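Local coordinates for coat protein (Sulfolobus turreted icosahedral virus, PDB 2BBD) that forms the shell of an archaeal virus as its major capsid protein, whose fold points to a common ancestry with capsid proteins of bacterial and eukaryotic viruses, at residues 110-115 with 146-151. Residues are numbered along the deposited sequence; the frame is centred on the assembly and turned at random.
Sequences VNLNVM and INASFY
L112 meets A148 and I146 through a single methyl. Its CG lies anti to the backbone N (chi1 171°), and a chi2 of 68° sets CD2 anti to CA, extending that branch toward the 146-151 strand while CD1 turns away. CD2 of L112 comes to rest 3.7 Å from CB of A148 and, somewhat more loosely, 4.0 Å from CG2 of I146. The leucine and isoleucine side chains cross at about a right angle. What I146 offers is its branch methyl, CG2; its CD1 also reaches toward the leucine but stays beyond contact distance. With A148 and I146 two residues apart on one strand, three methyls close up as a small triangle.

The strands holding these residues, 108-123 and 145-158, are not neighbours in the sheet. Strand 29-43 runs between them, antiparallel to both. CA of L112 lies 7.6 Å from CA of A148, less than the usual span across an intervening strand, which suggests that the sheet curves or coils here. G39, bonded to L112 through the backbone, has no side chain to come between L112 and A148, consistent with the close approach. L60 packs against L112, while I41 and W14 pack against I146, extending the apolar patch.

The sheet belongs to one of the two jelly rolls of the double jelly-roll fold of this capsid lineage. Between these two segments the contact is van der Waals packing of methyls, without hydrogen bonds; strand 29-43 supplies the backbone bonding to L112.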
loop_
_atom_site.group_PDB
_atom_site.type_symbol
_atom_site.label_atom_id
_atom_site.label_comp_id
_atom_site.label_asym_id
_atom_site.label_seq_id
_atom_site.Cartn_x
_atom_site.Cartn_y
_atom_site.Cartn_z
ATOM N N VAL A 110 6.729 -15.478 21.259
ATOM C CA VAL A 110 5.949 -16.004 20.147
ATOM C C VAL A 110 6.674 -15.704 18.832
ATOM O O VAL A 110 7.522 -14.799 18.763
ATOM C CB VAL A 110 4.491 -15.417 20.113
ATOM C CG1 VAL A 110 3.701 -15.910 21.333
ATOM C CG2 VAL A 110 4.516 -13.899 20.075
ATOM N N ASN A 111 6.352 -16.474 17.796
ATOM C CA ASN A 111 6.995 -16.297 16.497
ATOM C C ASN A 111 6.459 -15.076 15.759
ATOM O O ASN A 111 5.265 -14.799 15.781
ATOM C CB ASN A 111 6.792 -17.539 15.618
ATOM C CG ASN A 111 7.206 -18.818 16.313
ATOM O OD1 ASN A 111 8.285 -18.892 16.900
ATOM N ND2 ASN A 111 6.353 -19.845 16.236
ATOM N N LEU A 112 7.360 -14.354 15.101
ATOM C CA LEU A 112 6.995 -13.175 14.331
ATOM C C LEU A 112 7.324 -13.413 12.851
ATOM O O LEU A 112 8.445 -13.817 12.510
ATOM C CB LEU A 112 7.766 -11.958 14.851
ATOM C CG LEU A 112 7.708 -10.637 14.077
ATOM C CD1 LEU A 112 6.300 -10.016 14.129
ATOM C CD2 LEU A 112 8.720 -9.699 14.693
ATOM N N ASN A 113 6.340 -13.174 11.984
ATOM C CA ASN A 113 6.511 -13.343 10.541
ATOM C C ASN A 113 5.459 -12.514 9.811
ATOM O O ASN A 113 4.301 -12.919 9.679
ATOM C CB ASN A 113 6.396 -14.823 10.147
ATOM C CG ASN A 113 6.490 -15.041 8.633
ATOM O OD1 ASN A 113 6.894 -14.152 7.889
ATOM N ND2 ASN A 113 6.122 -16.232 8.182
ATOM N N VAL A 114 5.888 -11.337 9.364
ATOM C CA VAL A 114 5.047 -10.386 8.658
ATOM C C VAL A 114 5.609 -10.132 7.257
ATOM O O VAL A 114 6.818 -9.942 7.079
ATOM C CB VAL A 114 4.992 -9.045 9.420
ATOM C CG1 VAL A 114 3.931 -8.125 8.805
ATOM C CG2 VAL A 114 4.706 -9.301 10.905
HETATM N N MSE A 115 4.729 -10.113 6.265
HETATM C CA MSE A 115 5.158 -9.896 4.894
HETATM C C MSE A 115 4.463 -8.734 4.191
HETATM O O MSE A 115 3.286 -8.441 4.450
HETATM C CB MSE A 115 4.939 -11.169 4.076
HETATM C CG MSE A 115 5.548 -11.101 2.687
HETATM SE SE MSE A 115 5.136 -12.651 1.616
HETATM C CE MSE A 115 6.500 -13.860 2.263
ATOM N N ILE A 146 11.059 -6.937 20.703
ATOM C CA ILE A 146 11.068 -7.526 19.360
ATOM C C ILE A 146 12.479 -8.001 19.021
ATOM O O ILE A 146 13.438 -7.243 19.130
ATOM C CB ILE A 146 10.636 -6.489 18.286
ATOM C CG1 ILE A 146 9.201 -6.020 18.547
ATOM C CG2 ILE A 146 10.752 -7.083 16.894
ATOM C CD1 ILE A 146 8.192 -7.107 18.479
ATOM N N ASN A 147 12.599 -9.258 18.611
ATOM C CA ASN A 147 13.890 -9.825 18.245
ATOM C C ASN A 147 13.732 -10.365 16.814
ATOM O O ASN A 147 13.394 -11.527 16.613
ATOM C CB ASN A 147 14.255 -10.949 19.224
ATOM C CG ASN A 147 13.775 -10.663 20.655
ATOM O OD1 ASN A 147 12.947 -11.404 21.211
ATOM N ND2 ASN A 147 14.279 -9.584 21.249
ATOM N N ALA A 148 13.980 -9.509 15.826
ATOM C CA ALA A 148 13.816 -9.897 14.429
ATOM C C ALA A 148 14.637 -9.060 13.439
ATOM O O ALA A 148 15.285 -8.074 13.808
ATOM C CB ALA A 148 12.320 -9.817 14.064
ATOM N N SER A 149 14.574 -9.463 12.173
ATOM C CA SER A 149 15.279 -8.791 11.083
ATOM C C SER A 149 14.420 -8.788 9.815
ATOM O O SER A 149 13.530 -9.633 9.643
ATOM C CB SER A 149 16.598 -9.513 10.763
ATOM O OG SER A 149 17.515 -9.470 11.842
ATOM N N PHE A 150 14.708 -7.838 8.930
ATOM C CA PHE A 150 14.016 -7.729 7.662
ATOM C C PHE A 150 14.805 -8.458 6.600
ATOM O O PHE A 150 16.017 -8.236 6.462
ATOM C CB PHE A 150 13.887 -6.278 7.215
ATOM C CG PHE A 150 12.945 -5.462 8.043
ATOM C CD1 PHE A 150 13.424 -4.636 9.052
ATOM C CD2 PHE A 150 11.575 -5.488 7.785
ATOM C CE1 PHE A 150 12.547 -3.834 9.792
ATOM C CE2 PHE A 150 10.695 -4.695 8.517
ATOM C CZ PHE A 150 11.184 -3.865 9.522
ATOM N N TYR A 151 14.108 -9.316 5.855
ATOM C CA TYR A 151 14.681 -10.071 4.752
ATOM C C TYR A 151 14.101 -9.493 3.466
ATOM O O TYR A 151 12.884 -9.324 3.339
ATOM C CB TYR A 151 14.325 -11.552 4.872
ATOM C CG TYR A 151 14.920 -12.193 6.094
ATOM C CD1 TYR A 151 14.422 -11.901 7.360
ATOM C CD2 TYR A 151 16.016 -13.056 5.993
ATOM C CE1 TYR A 151 14.996 -12.446 8.502
ATOM C CE2 TYR A 151 16.606 -13.610 7.131
ATOM C CZ TYR A 151 16.088 -13.298 8.381
ATOM O OH TYR A 151 16.662 -13.820 9.514
#